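Local coordinates for Iron(III) ABC transporter, periplasmic iron-compound-binding protein (Vibrio cholerae, PDB 3TEF) that probably binds iron(III) catecholate siderophores in the periplasm and passes them to an ABC transporter for iron uptake, at residues L217-D222 and L255-W260; G86-K91 and W260-S265; S157-V162 and S179-D184; G112-T117 and K268-M273. One frame throughout, in Å; residues are numbered along the deposited sequence.

Contact 1: L217-D222 and L255-W260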
loop_
_atom_site.group_PDB
_atom_site.type_symbol
_atom_site.label_atom_id
_atom_site.label_comp_id
_atom_site.label_asym_id
_atom_site.label_seq_id
_atom_site.Cartn_x
_atom_site.Cartn_y
_atom_site.Cartn_z
ATOM N N LEU A 217 16.271 -2.824 -0.843
ATOM C CA LEU A 217 14.976 -2.617 -1.483
ATOM C C LEU A 217 14.735 -1.118 -1.607
ATOM O O LEU A 217 14.724 -0.400 -0.611
ATOM C CB LEU A 217 13.867 -3.240 -0.647
ATOM C CG LEU A 217 14.144 -4.693 -0.258
ATOM C CD1 LEU A 217 13.133 -5.228 0.744
ATOM C CD2 LEU A 217 14.167 -5.553 -1.509
ATOM N N VAL A 218 14.542 -0.653 -2.832
ATOM C CA VAL A 218 14.494 0.776 -3.087
ATOM C C VAL A 218 13.118 1.184 -3.584
ATOM O O VAL A 218 12.573 0.570 -4.501
ATOM C CB VAL A 218 15.541 1.162 -4.149
ATOM C CG1 VAL A 218 15.456 2.650 -4.478
ATOM C CG2 VAL A 218 16.937 0.775 -3.672
ATOM N N VAL A 219 12.572 2.237 -2.975
ATOM C CA VAL A 219 11.287 2.808 -3.377
ATOM C C VAL A 219 11.513 4.210 -3.949
ATOM O O VAL A 219 11.922 5.127 -3.233
ATOM C CB VAL A 219 10.310 2.896 -2.158
ATOM C CG1 VAL A 219 8.971 3.518 -2.569
ATOM C CG2 VAL A 219 10.092 1.507 -1.527
ATOM N N ASP A 220 11.259 4.362 -5.246
ATOM C CA ASP A 220 11.469 5.634 -5.938
ATOM C C ASP A 220 10.195 6.457 -5.873
ATOM O O ASP A 220 9.352 6.388 -6.761
ATOM C CB ASP A 220 11.857 5.376 -7.394
ATOM C CG ASP A 220 12.178 6.656 -8.159
ATOM O OD1 ASP A 220 12.243 7.737 -7.532
ATOM O OD2 ASP A 220 12.385 6.572 -9.388
ATOM N N ARG A 221 10.042 7.227 -4.806
ATOM C CA ARG A 221 8.797 7.944 -4.601
ATOM C C ARG A 221 8.506 8.912 -5.746
ATOM O O ARG A 221 7.350 9.144 -6.097
ATOM C CB ARG A 221 8.817 8.685 -3.270
ATOM C CG ARG A 221 7.557 9.465 -3.003
ATOM C CD ARG A 221 7.549 9.977 -1.575
ATOM N NE ARG A 221 6.342 10.746 -1.309
ATOM C CZ ARG A 221 6.208 12.033 -1.602
ATOM N NH1 ARG A 221 7.218 12.690 -2.164
ATOM N NH2 ARG A 221 5.072 12.667 -1.332
ATOM N N ASP A 222 9.558 9.461 -6.341
ATOM C CA ASP A 222 9.370 10.458 -7.385
ATOM C C ASP A 222 8.662 9.886 -8.611
ATOM O O ASP A 222 7.994 10.619 -9.339
ATOM C CB ASP A 222 10.700 11.111 -7.756
ATOM C CG ASP A 222 11.258 11.961 -6.631
ATOM O OD1 ASP A 222 10.456 12.451 -5.807
ATOM O OD2 ASP A 222 12.493 12.132 -6.565
ATOM N N LEU A 255 11.438 -1.586 -6.006
ATOM C CA LEU A 255 10.067 -1.995 -5.729
ATOM C C LEU A 255 9.053 -1.167 -6.514
ATOM O O LEU A 255 9.254 0.027 -6.730
ATOM C CB LEU A 255 9.773 -1.872 -4.233
ATOM C CG LEU A 255 10.643 -2.665 -3.246
ATOM C CD1 LEU A 255 10.157 -2.422 -1.837
ATOM C CD2 LEU A 255 10.620 -4.150 -3.552
ATOM N N ASP A 256 7.959 -1.798 -6.917
ATOM C CA ASP A 256 6.918 -1.086 -7.652
ATOM C C ASP A 256 6.324 -0.020 -6.738
ATOM O O ASP A 256 5.750 -0.322 -5.696
ATOM C CB ASP A 256 5.828 -2.049 -8.112
ATOM C CG ASP A 256 4.789 -1.368 -8.984
ATOM O OD1 ASP A 256 4.996 -1.286 -10.214
ATOM O OD2 ASP A 256 3.772 -0.903 -8.445
ATOM N N VAL A 257 6.472 1.239 -7.115
ATOM C CA VAL A 257 6.081 2.311 -6.206
ATOM C C VAL A 257 4.577 2.348 -5.948
ATOM O O VAL A 257 4.148 2.532 -4.814
ATOM C CB VAL A 257 6.558 3.682 -6.700
ATOM C CG1 VAL A 257 6.133 4.765 -5.707
ATOM C CG2 VAL A 257 8.059 3.666 -6.866
ATOM N N ASN A 258 3.771 2.163 -6.988
ATOM C CA ASN A 258 2.334 2.101 -6.781
ATOM C C ASN A 258 1.953 1.010 -5.781
ATOM O O ASN A 258 1.188 1.240 -4.847
ATOM C CB ASN A 258 1.590 1.849 -8.093
ATOM C CG ASN A 258 0.111 1.608 -7.869
ATOM O OD1 ASN A 258 -0.635 2.544 -7.577
ATOM N ND2 ASN A 258 -0.313 0.343 -7.956
ATOM N N ALA A 259 2.489 -0.185 -5.987
ATOM C CA ALA A 259 2.059 -1.326 -5.197
ATOM C C ALA A 259 2.428 -1.174 -3.722
ATOM O O ALA A 259 1.634 -1.524 -2.855
ATOM C CB ALA A 259 2.637 -2.616 -5.740
ATOM N N TRP A 260 3.639 -0.681 -3.452
ATOM C CA TRP A 260 4.162 -0.647 -2.075
ATOM C C TRP A 260 3.830 0.621 -1.299
ATOM O O TRP A 260 3.736 0.595 -0.069
ATOM C CB TRP A 260 5.686 -0.831 -2.074
ATOM C CG TRP A 260 6.149 -2.205 -2.487
ATOM C CD1 TRP A 260 6.261 -2.680 -3.765
ATOM C CD2 TRP A 260 6.594 -3.267 -1.628
ATOM N NE1 TRP A 260 6.721 -3.971 -3.751
ATOM C CE2 TRP A 260 6.936 -4.354 -2.450
ATOM C CE3 TRP A 260 6.710 -3.408 -0.237
ATOM C CZ2 TRP A 260 7.403 -5.568 -1.938
ATOM C CZ3 TRP A 260 7.180 -4.602 0.269
ATOM C CH2 TRP A 260 7.519 -5.668 -0.577
HETATM O O HOH W 1 11.181 1.792 -6.714
#
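Leu255 reaches Leu217 and Val219 because its CG stands anti to its own carbonyl carbon (chi1 -59°) and CD1 continues the extended path (chi2 -179°), which brings that methyl against the Leu217 and Val219 side chains of strand 215-220. The setting is the C-terminal lobe of a periplasmic binding protein, an alpha/beta sandwich: the chain leaves parallel strand 252-254 and turns into helix 257-262. CD1 lies 3.9 Å from Val219 CG2 and 4.0 Å from Leu217 CB. On another side the same CD1 lies over the Trp260 indole, 3.6 Å above the centre of one ring face, so one methyl links strand residues to the helix. Through the backbone of the same residue, the parallel ladder gains one more rung. Leu255 N gives a hydrogen bond of 2.9 Å to Val218 O, continuing the pairing in which Val218 is already bonded through its backbone to Ala253. A water carries the pairing beyond this rung: it donates to Val218 O and to Leu255 O, at 2.6 Å from the latter, and accepts from Asp220 N. Val218 O is thus gripped by two donors. Further along, Val257 has CG2 beside its backbone N, and this methyl comes to 3.0 Å from Asp220 O, a short and probably somewhat strained approach where the strand ends. Arg221 turns its NE to Tyr261 OH in the next turn of the helix. The helix start itself is fixed by Asp256 as N-cap, whose OD2 takes Ala259 N through its anti lone pair at 2.9 Å.

Contact 2: G86-K91 and W260-S265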
loop_
_atom_site.group_PDB
_atom_site.type_symbol
_atom_site.label_atom_id
_atom_site.label_comp_id
_atom_site.label_asym_id
_atom_site.label_seq_id
_atom_site.Cartn_x
_atom_site.Cartn_y
_atom_site.Cartn_z
ATOM N N GLY A 86 -8.774 5.492 1.997
ATOM C CA GLY A 86 -7.470 4.999 2.411
ATOM C C GLY A 86 -6.928 5.815 3.575
ATOM O O GLY A 86 -7.570 6.752 4.042
ATOM N N PRO A 87 -5.730 5.469 4.048
ATOM C CA PRO A 87 -5.226 6.152 5.242
ATOM C C PRO A 87 -4.888 7.626 4.988
ATOM O O PRO A 87 -4.914 8.420 5.921
ATOM C CB PRO A 87 -3.963 5.355 5.603
ATOM C CG PRO A 87 -3.603 4.616 4.351
ATOM C CD PRO A 87 -4.896 4.315 3.668
ATOM N N ARG A 88 -4.582 7.987 3.747
ATOM C CA ARG A 88 -4.198 9.362 3.443
ATOM C C ARG A 88 -5.309 10.373 3.739
ATOM O O ARG A 88 -5.038 11.524 4.109
ATOM C CB ARG A 88 -3.752 9.483 1.981
ATOM C CG ARG A 88 -2.355 8.946 1.763
ATOM C CD ARG A 88 -1.992 8.972 0.291
ATOM N NE ARG A 88 -0.617 8.541 0.072
ATOM C CZ ARG A 88 -0.236 7.278 -0.101
ATOM N NH1 ARG A 88 -1.121 6.294 -0.061
ATOM N NH2 ARG A 88 1.046 7.003 -0.302
ATOM N N ALA A 89 -6.558 9.939 3.605
ATOM C CA ALA A 89 -7.705 10.838 3.779
ATOM C C ALA A 89 -8.314 10.727 5.175
ATOM O O ALA A 89 -9.362 11.305 5.446
ATOM C CB ALA A 89 -8.775 10.528 2.746
ATOM N N SER A 90 -7.660 9.975 6.047
ATOM C CA SER A 90 -8.301 9.590 7.303
ATOM C C SER A 90 -8.556 10.752 8.253
ATOM O O SER A 90 -9.430 10.655 9.108
ATOM C CB SER A 90 -7.539 8.440 7.985
ATOM O OG SER A 90 -6.214 8.813 8.304
ATOM N N LYS A 91 -7.827 11.857 8.113
ATOM C CA LYS A 91 -8.099 13.004 8.981
ATOM C C LYS A 91 -9.481 13.572 8.694
ATOM O O LYS A 91 -10.029 14.334 9.498
ATOM C CB LYS A 91 -7.033 14.096 8.848
ATOM C CG LYS A 91 -5.627 13.659 9.244
ATOM C CD LYS A 91 -4.656 14.847 9.288
ATOM C CE LYS A 91 -4.736 15.721 8.032
ATOM N NZ LYS A 91 -4.307 15.021 6.763
ATOM N N TRP A 260 3.639 -0.681 -3.452
ATOM C CA TRP A 260 4.162 -0.647 -2.075
ATOM C C TRP A 260 3.830 0.621 -1.299
ATOM O O TRP A 260 3.736 0.595 -0.069
ATOM C CB TRP A 260 5.686 -0.831 -2.074
ATOM C CG TRP A 260 6.149 -2.205 -2.487
ATOM C CD1 TRP A 260 6.261 -2.680 -3.765
ATOM C CD2 TRP A 260 6.594 -3.267 -1.628
ATOM N NE1 TRP A 260 6.721 -3.971 -3.751
ATOM C CE2 TRP A 260 6.936 -4.354 -2.450
ATOM C CE3 TRP A 260 6.710 -3.408 -0.237
ATOM C CZ2 TRP A 260 7.403 -5.568 -1.938
ATOM C CZ3 TRP A 260 7.180 -4.602 0.269
ATOM C CH2 TRP A 260 7.519 -5.668 -0.577
ATOM N N TYR A 261 3.652 1.725 -2.016
ATOM C CA TYR A 261 3.576 3.028 -1.374
ATOM C C TYR A 261 2.208 3.704 -1.560
ATOM O O TYR A 261 1.665 4.297 -0.634
ATOM C CB TYR A 261 4.710 3.912 -1.907
ATOM C CG TYR A 261 4.754 5.292 -1.289
ATOM C CD1 TYR A 261 5.148 5.470 0.031
ATOM C CD2 TYR A 261 4.407 6.410 -2.032
ATOM C CE1 TYR A 261 5.187 6.743 0.602
ATOM C CE2 TYR A 261 4.446 7.688 -1.474
ATOM C CZ TYR A 261 4.836 7.841 -0.164
ATOM O OH TYR A 261 4.873 9.105 0.380
ATOM N N ILE A 262 1.655 3.598 -2.763
ATOM C CA ILE A 262 0.404 4.278 -3.099
ATOM C C ILE A 262 -0.843 3.439 -2.824
ATOM O O ILE A 262 -1.744 3.867 -2.096
ATOM C CB ILE A 262 0.377 4.723 -4.587
ATOM C CG1 ILE A 262 1.523 5.706 -4.889
ATOM C CG2 ILE A 262 -0.989 5.323 -4.945
ATOM C CD1 ILE A 262 1.413 7.032 -4.179
ATOM N N ALA A 263 -0.893 2.244 -3.399
ATOM C CA ALA A 263 -2.117 1.453 -3.443
ATOM C C ALA A 263 -2.151 0.506 -2.262
ATOM O O ALA A 263 -2.232 -0.718 -2.407
ATOM C CB ALA A 263 -2.196 0.669 -4.765
ATOM N N ILE A 264 -2.096 1.096 -1.077
ATOM C CA ILE A 264 -1.953 0.324 0.154
ATOM C C ILE A 264 -3.061 -0.712 0.329
ATOM O O ILE A 264 -4.249 -0.391 0.300
ATOM C CB ILE A 264 -1.926 1.273 1.351
ATOM C CG1 ILE A 264 -0.680 2.167 1.281
ATOM C CG2 ILE A 264 -1.993 0.487 2.655
ATOM C CD1 ILE A 264 -0.750 3.388 2.199
ATOM N N SER A 265 -2.647 -1.962 0.515
ATOM C CA SER A 265 -3.556 -3.079 0.733
ATOM C C SER A 265 -4.417 -3.442 -0.485
ATOM O O SER A 265 -5.378 -4.197 -0.369
ATOM C CB SER A 265 -4.416 -2.866 1.988
ATOM O OG SER A 265 -3.611 -2.891 3.165
#
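Arg88 meets Tyr261 at about a right angle, its guanidinium plane turned 80° from the phenol ring. The contact spans the cleft between the two lobes of the periplasmic binding protein fold, where relatives hold their iron siderophores; Arg88 comes from the loop after strand 82-85, Tyr261 from helix 257-262. Extended from CG to NE, the arginine side chain carries its end across to the C-terminal turn of that helix. There NH2 does two things. It donates to Tyr261 O at 2.8 Å and almost straight (173°), with the oxygen exactly in the guanidinium plane but the donor 43° out of the carbonyl plane. It also lies 3.6 Å above the face of the Tyr261 ring, offset toward the rim; with CZ 5.1 Å from the ring centroid, any cation-pi attraction is weak at most. NH1 adds a weak bond to Ile262 O, and Ile262 CD1 covers one guanidinium face. Arg177 reaches Tyr261 O too, in a weak hydrogen bond, so two arginines gather at this carbonyl, while Tyr261 OH takes Arg221 NE. The apolar flank is Ile264, whose CD1 touches Arg88 NH1 at 3.7 Å and Pro87 CG at 3.8 Å.

Contact 3: S157-V162 and S179-D184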
loop_
_atom_site.group_PDB
_atom_site.type_symbol
_atom_site.label_atom_id
_atom_site.label_comp_id
_atom_site.label_asym_id
_atom_site.label_seq_id
_atom_site.Cartn_x
_atom_site.Cartn_y
_atom_site.Cartn_z
ATOM N N SER A 157 18.641 -13.725 5.945
ATOM C CA SER A 157 19.434 -12.558 5.594
ATOM C C SER A 157 18.679 -11.254 5.806
ATOM O O SER A 157 17.448 -11.238 5.886
ATOM C CB SER A 157 19.943 -12.668 4.160
ATOM O OG SER A 157 20.820 -13.775 4.031
ATOM N N ASP A 158 19.441 -10.168 5.895
ATOM C CA ASP A 158 18.907 -8.855 6.224
ATOM C C ASP A 158 18.553 -8.061 4.973
ATOM O O ASP A 158 19.062 -8.321 3.882
ATOM C CB ASP A 158 19.919 -8.074 7.069
ATOM C CG ASP A 158 21.242 -7.859 6.347
ATOM O OD1 ASP A 158 22.003 -8.837 6.191
ATOM O OD2 ASP A 158 21.530 -6.713 5.934
ATOM N N ALA A 159 17.657 -7.096 5.138
ATOM C CA ALA A 159 17.337 -6.182 4.055
ATOM C C ALA A 159 17.228 -4.780 4.612
ATOM O O ALA A 159 16.791 -4.580 5.751
ATOM C CB ALA A 159 16.043 -6.573 3.372
ATOM N N MET A 160 17.633 -3.816 3.799
ATOM C CA MET A 160 17.465 -2.420 4.133
ATOM C C MET A 160 16.456 -1.866 3.147
ATOM O O MET A 160 16.577 -2.092 1.940
ATOM C CB MET A 160 18.793 -1.678 3.997
ATOM C CG MET A 160 18.709 -0.202 4.330
ATOM S SD MET A 160 20.285 0.646 4.131
ATOM C CE MET A 160 21.228 -0.088 5.468
ATOM N N LEU A 161 15.447 -1.180 3.662
ATOM C CA LEU A 161 14.431 -0.570 2.817
ATOM C C LEU A 161 14.760 0.911 2.739
ATOM O O LEU A 161 14.833 1.574 3.762
ATOM C CB LEU A 161 13.040 -0.777 3.426
ATOM C CG LEU A 161 11.768 -0.406 2.645
ATOM C CD1 LEU A 161 11.662 1.108 2.373
ATOM C CD2 LEU A 161 11.637 -1.191 1.352
ATOM N N VAL A 162 14.985 1.409 1.529
ATOM C CA VAL A 162 15.341 2.810 1.333
ATOM C C VAL A 162 14.340 3.459 0.405
ATOM O O VAL A 162 14.048 2.929 -0.663
ATOM C CB VAL A 162 16.752 2.965 0.737
ATOM C CG1 VAL A 162 17.087 4.446 0.524
ATOM C CG2 VAL A 162 17.782 2.328 1.652
ATOM N N SER A 179 6.199 -2.752 6.889
ATOM C CA SER A 179 6.311 -3.908 7.780
ATOM C C SER A 179 6.341 -5.245 7.023
ATOM O O SER A 179 6.981 -6.198 7.465
ATOM C CB SER A 179 5.174 -3.907 8.807
ATOM O OG SER A 179 3.911 -4.156 8.211
ATOM N N SER A 180 5.665 -5.300 5.876
ATOM C CA SER A 180 5.590 -6.523 5.070
ATOM C C SER A 180 6.957 -7.162 4.836
ATOM O O SER A 180 7.103 -8.390 4.904
ATOM C CB SER A 180 4.953 -6.207 3.722
ATOM O OG SER A 180 5.683 -5.166 3.105
ATOM N N VAL A 181 7.951 -6.327 4.552
ATOM C CA VAL A 181 9.299 -6.793 4.252
ATOM C C VAL A 181 9.836 -7.709 5.352
ATOM O O VAL A 181 10.468 -8.730 5.068
ATOM C CB VAL A 181 10.273 -5.613 4.066
ATOM C CG1 VAL A 181 11.698 -6.116 3.886
ATOM C CG2 VAL A 181 9.860 -4.761 2.849
ATOM N N TYR A 182 9.571 -7.336 6.598
ATOM C CA TYR A 182 10.176 -8.002 7.748
ATOM C C TYR A 182 9.235 -9.000 8.410
ATOM O O TYR A 182 9.633 -10.120 8.737
ATOM C CB TYR A 182 10.663 -6.943 8.746
ATOM C CG TYR A 182 11.611 -5.987 8.069
ATOM C CD1 TYR A 182 12.883 -6.403 7.712
ATOM C CD2 TYR A 182 11.218 -4.696 7.717
ATOM C CE1 TYR A 182 13.753 -5.572 7.059
ATOM C CE2 TYR A 182 12.094 -3.847 7.046
ATOM C CZ TYR A 182 13.359 -4.294 6.725
ATOM O OH TYR A 182 14.258 -3.480 6.070
ATOM N N LYS A 183 7.985 -8.592 8.599
ATOM C CA LYS A 183 7.016 -9.401 9.330
ATOM C C LYS A 183 6.353 -10.482 8.477
ATOM O O LYS A 183 5.960 -11.535 8.988
ATOM C CB LYS A 183 5.954 -8.514 9.986
ATOM C CG LYS A 183 6.522 -7.495 10.959
ATOM C CD LYS A 183 5.446 -6.883 11.848
ATOM C CE LYS A 183 6.052 -5.835 12.776
ATOM N NZ LYS A 183 5.053 -5.299 13.744
ATOM N N ASP A 184 6.226 -10.222 7.184
ATOM C CA ASP A 184 5.521 -11.142 6.293
ATOM C C ASP A 184 6.430 -11.862 5.327
ATOM O O ASP A 184 6.227 -13.030 5.058
ATOM C CB ASP A 184 4.428 -10.411 5.518
ATOM C CG ASP A 184 3.436 -9.730 6.429
ATOM O OD1 ASP A 184 3.020 -10.348 7.431
ATOM O OD2 ASP A 184 3.080 -8.567 6.156
HETATM O O HOH W 2 15.324 -1.053 6.572
#
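Tyr182 OH donates a hydrogen bond of 2.8 Å to Ala159 O, the polar centre of the contact. The carbonyl oxygen lies at the ring edge, in its plane, whereas the hydroxyl approaches from above the carbonyl plane, 56° out of it, not on a lone pair. A water is a second partner of the hydroxyl: it donates to Tyr182 OH at 2.7 Å and accepts from Leu161 N at 2.9 Å, linking the hydroxyl to the backbone two residues on in the same strand. The hydroxyl thus donates one hydrogen bond and accepts one, with both links ending on backbone atoms of strand 158-165.

Apolar contacts flank this pair more loosely. Val181 CG1 stands 4.4 Å from Ala159 CB, and Val181 CG2 is 4.3 Å from Leu161 CD2; CG1 also lies 3.7 Å above the centre of the Tyr182 ring, probably limiting how far that ring can turn. CG of Tyr182 is anti to its carbonyl carbon (chi1 -56°), which carries the hydroxyl end to the strand.

One shell further out, Leu217 on the adjacent strand touches both Leu161 and Val181. The short helix is held from behind by Asp184 OD2 on Trp114 N and by Ser179 OG on Tyr113 N. Helix 180-184, running 149° from the strand direction, thus covers the sheet face of the C-terminal lobe, helix against sheet as in the alpha/beta sandwich of periplasmic binding proteins.

Contact 4: G112-T117 and K268-M273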
loop_
_atom_site.group_PDB
_atom_site.type_symbol
_atom_site.label_atom_id
_atom_site.label_comp_id
_atom_site.label_asym_id
_atom_site.label_seq_id
_atom_site.Cartn_x
_atom_site.Cartn_y
_atom_site.Cartn_z
ATOM N N GLY A 112 1.048 -5.978 11.363
ATOM C CA GLY A 112 1.758 -6.401 10.167
ATOM C C GLY A 112 0.919 -6.242 8.916
ATOM O O GLY A 112 -0.303 -6.406 8.942
ATOM N N TYR A 113 1.590 -5.941 7.809
ATOM C CA TYR A 113 0.899 -5.696 6.544
ATOM C C TYR A 113 -0.080 -6.807 6.134
ATOM O O TYR A 113 -1.250 -6.539 5.848
ATOM C CB TYR A 113 1.899 -5.462 5.411
ATOM C CG TYR A 113 1.205 -5.273 4.082
ATOM C CD1 TYR A 113 0.694 -4.025 3.717
ATOM C CD2 TYR A 113 1.039 -6.342 3.199
ATOM C CE1 TYR A 113 0.044 -3.844 2.514
ATOM C CE2 TYR A 113 0.388 -6.172 1.983
ATOM C CZ TYR A 113 -0.107 -4.918 1.653
ATOM O OH TYR A 113 -0.767 -4.720 0.476
ATOM N N TRP A 114 0.386 -8.049 6.088
ATOM C CA TRP A 114 -0.465 -9.111 5.539
ATOM C C TRP A 114 -1.635 -9.500 6.449
ATOM O O TRP A 114 -2.769 -9.646 5.980
ATOM C CB TRP A 114 0.362 -10.327 5.080
ATOM C CG TRP A 114 -0.453 -11.468 4.500
ATOM C CD1 TRP A 114 -0.350 -12.797 4.835
ATOM C CD2 TRP A 114 -1.489 -11.389 3.508
ATOM N NE1 TRP A 114 -1.255 -13.536 4.119
ATOM C CE2 TRP A 114 -1.968 -12.698 3.291
ATOM C CE3 TRP A 114 -2.063 -10.336 2.776
ATOM C CZ2 TRP A 114 -2.983 -12.995 2.374
ATOM C CZ3 TRP A 114 -3.079 -10.624 1.867
ATOM C CH2 TRP A 114 -3.532 -11.947 1.678
ATOM N N GLU A 115 -1.385 -9.632 7.749
ATOM C CA GLU A 115 -2.481 -9.930 8.668
ATOM C C GLU A 115 -3.542 -8.837 8.606
ATOM O O GLU A 115 -4.733 -9.130 8.553
ATOM C CB GLU A 115 -1.982 -10.118 10.106
ATOM C CG GLU A 115 -0.953 -11.229 10.278
ATOM C CD GLU A 115 -1.558 -12.620 10.223
ATOM O OE1 GLU A 115 -2.736 -12.743 9.819
ATOM O OE2 GLU A 115 -0.853 -13.591 10.592
ATOM N N SER A 116 -3.119 -7.576 8.582
ATOM C CA SER A 116 -4.089 -6.491 8.536
ATOM C C SER A 116 -4.772 -6.365 7.177
ATOM O O SER A 116 -5.966 -6.094 7.110
ATOM C CB SER A 116 -3.483 -5.148 8.991
ATOM O OG SER A 116 -2.463 -4.713 8.115
ATOM N N THR A 117 -4.027 -6.602 6.101
ATOM C CA THR A 117 -4.591 -6.537 4.758
ATOM C C THR A 117 -5.680 -7.605 4.550
ATOM O O THR A 117 -6.726 -7.332 3.970
ATOM C CB THR A 117 -3.479 -6.648 3.699
ATOM O OG1 THR A 117 -2.647 -5.481 3.767
ATOM C CG2 THR A 117 -4.072 -6.779 2.283
ATOM N N LYS A 268 -4.327 -6.098 -6.462
ATOM C CA LYS A 268 -3.279 -6.115 -7.481
ATOM C C LYS A 268 -1.966 -5.649 -6.869
ATOM O O LYS A 268 -0.899 -6.163 -7.196
ATOM C CB LYS A 268 -3.636 -5.214 -8.665
ATOM C CG LYS A 268 -4.964 -5.537 -9.324
ATOM C CD LYS A 268 -5.021 -6.965 -9.783
ATOM C CE LYS A 268 -6.259 -7.222 -10.627
ATOM N NZ LYS A 268 -6.110 -8.466 -11.439
ATOM N N ALA A 269 -2.054 -4.683 -5.952
ATOM C CA ALA A 269 -0.866 -4.167 -5.298
ATOM C C ALA A 269 -0.145 -5.263 -4.536
ATOM O O ALA A 269 1.076 -5.410 -4.641
ATOM C CB ALA A 269 -1.244 -3.006 -4.353
ATOM N N THR A 270 -0.910 -6.053 -3.791
ATOM C CA THR A 270 -0.332 -7.097 -2.964
ATOM C C THR A 270 0.248 -8.191 -3.843
ATOM O O THR A 270 1.309 -8.725 -3.552
ATOM C CB THR A 270 -1.358 -7.660 -1.973
ATOM O OG1 THR A 270 -1.801 -6.605 -1.114
ATOM C CG2 THR A 270 -0.723 -8.760 -1.137
ATOM N N GLU A 271 -0.435 -8.497 -4.936
ATOM C CA GLU A 271 0.113 -9.450 -5.900
ATOM C C GLU A 271 1.426 -8.973 -6.503
ATOM O O GLU A 271 2.358 -9.768 -6.694
ATOM C CB GLU A 271 -0.925 -9.782 -6.961
ATOM C CG GLU A 271 -2.042 -10.598 -6.347
ATOM C CD GLU A 271 -3.184 -10.847 -7.288
ATOM O OE1 GLU A 271 -3.370 -10.055 -8.235
ATOM O OE2 GLU A 271 -3.901 -11.843 -7.077
ATOM N N GLN A 272 1.518 -7.670 -6.760
ATOM C CA GLN A 272 2.767 -7.080 -7.227
ATOM C C GLN A 272 3.877 -7.105 -6.173
ATOM O O GLN A 272 5.041 -7.335 -6.504
ATOM C CB GLN A 272 2.546 -5.652 -7.736
ATOM C CG GLN A 272 3.780 -5.016 -8.361
ATOM C CD GLN A 272 4.185 -5.691 -9.656
ATOM O OE1 GLN A 272 3.380 -5.804 -10.578
ATOM N NE2 GLN A 272 5.426 -6.168 -9.719
ATOM N N MET A 273 3.528 -6.837 -4.910
ATOM C CA MET A 273 4.514 -6.948 -3.839
ATOM C C MET A 273 5.116 -8.347 -3.820
ATOM O O MET A 273 6.325 -8.507 -3.684
ATOM C CB MET A 273 3.882 -6.642 -2.478
ATOM C CG MET A 273 3.382 -5.195 -2.348
ATOM S SD MET A 273 2.340 -4.960 -0.905
ATOM C CE MET A 273 3.506 -5.367 0.402
#
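Tyr113 OH and Thr270 OG1 lie 2.7 Å apart in a hydrogen bond made at the edge of the tyrosine ring, in its plane. This is the tight end of the contact. Thr270 OG1 also bonds Gly266 O, just before the helix begins, so the hydroxyl pair is tied to the backbone. Both ring faces of Tyr113 are occupied: Thr117 OG1, from the next turn of the same helix, sits 3.3 Å above the centre of one, and Met273 CE lies over the other. The Thr117 hydroxyl is itself bonded to Tyr113 O and Ser265 OG. The Met273 methyl makes a CH-pi contact, 3.9 Å from the ring centroid and 22° off the normal. The sulfur joins in a Met-aromatic contact, SD lying obliquely 4.2 Å from the Tyr113 ring centroid; a bend at chi3 (62°) folds the methyl back onto the ring.

These two helices, 113-128 and 267-279, belong to the region where the lobes of the periplasmic binding protein meet beside the long helix 131-154. The axes of the two short segments run nearly antiparallel (156°), 12.6 Å apart at closest, and Tyr113 and Met273 span most of that distance.

The remainder is looser. Trp114 CZ3 only grazes Thr270 CG2 at 4.2 Å, obliquely; the indole also stacks on Phe145 and its NE1 bonds Asp142 OD1. On the side toward solvent, Glu271 forms a salt bridge with Lys137.

In the fold
From the N terminus, the chain first meets the loop 86-91, whose partner 260-265 comes far later: contact 2 closes a loop of 168 residues. Contact 4 opens next at 112-117 and closes after it, at 268-273, so the two cross. Within both lie contact 3, a short closure from 157-162 to 179-184, and then contact 1, from 217-222 to 255-260, in series. Contacts 1 and 3 join neighbouring strands of the C-terminal lobe to its helices. Contact 2 spans the cleft, and contact 4 links helix 113-128 to the final helix. Trp260, shared by contacts 1 and 2, packs on both Val181 and Met273.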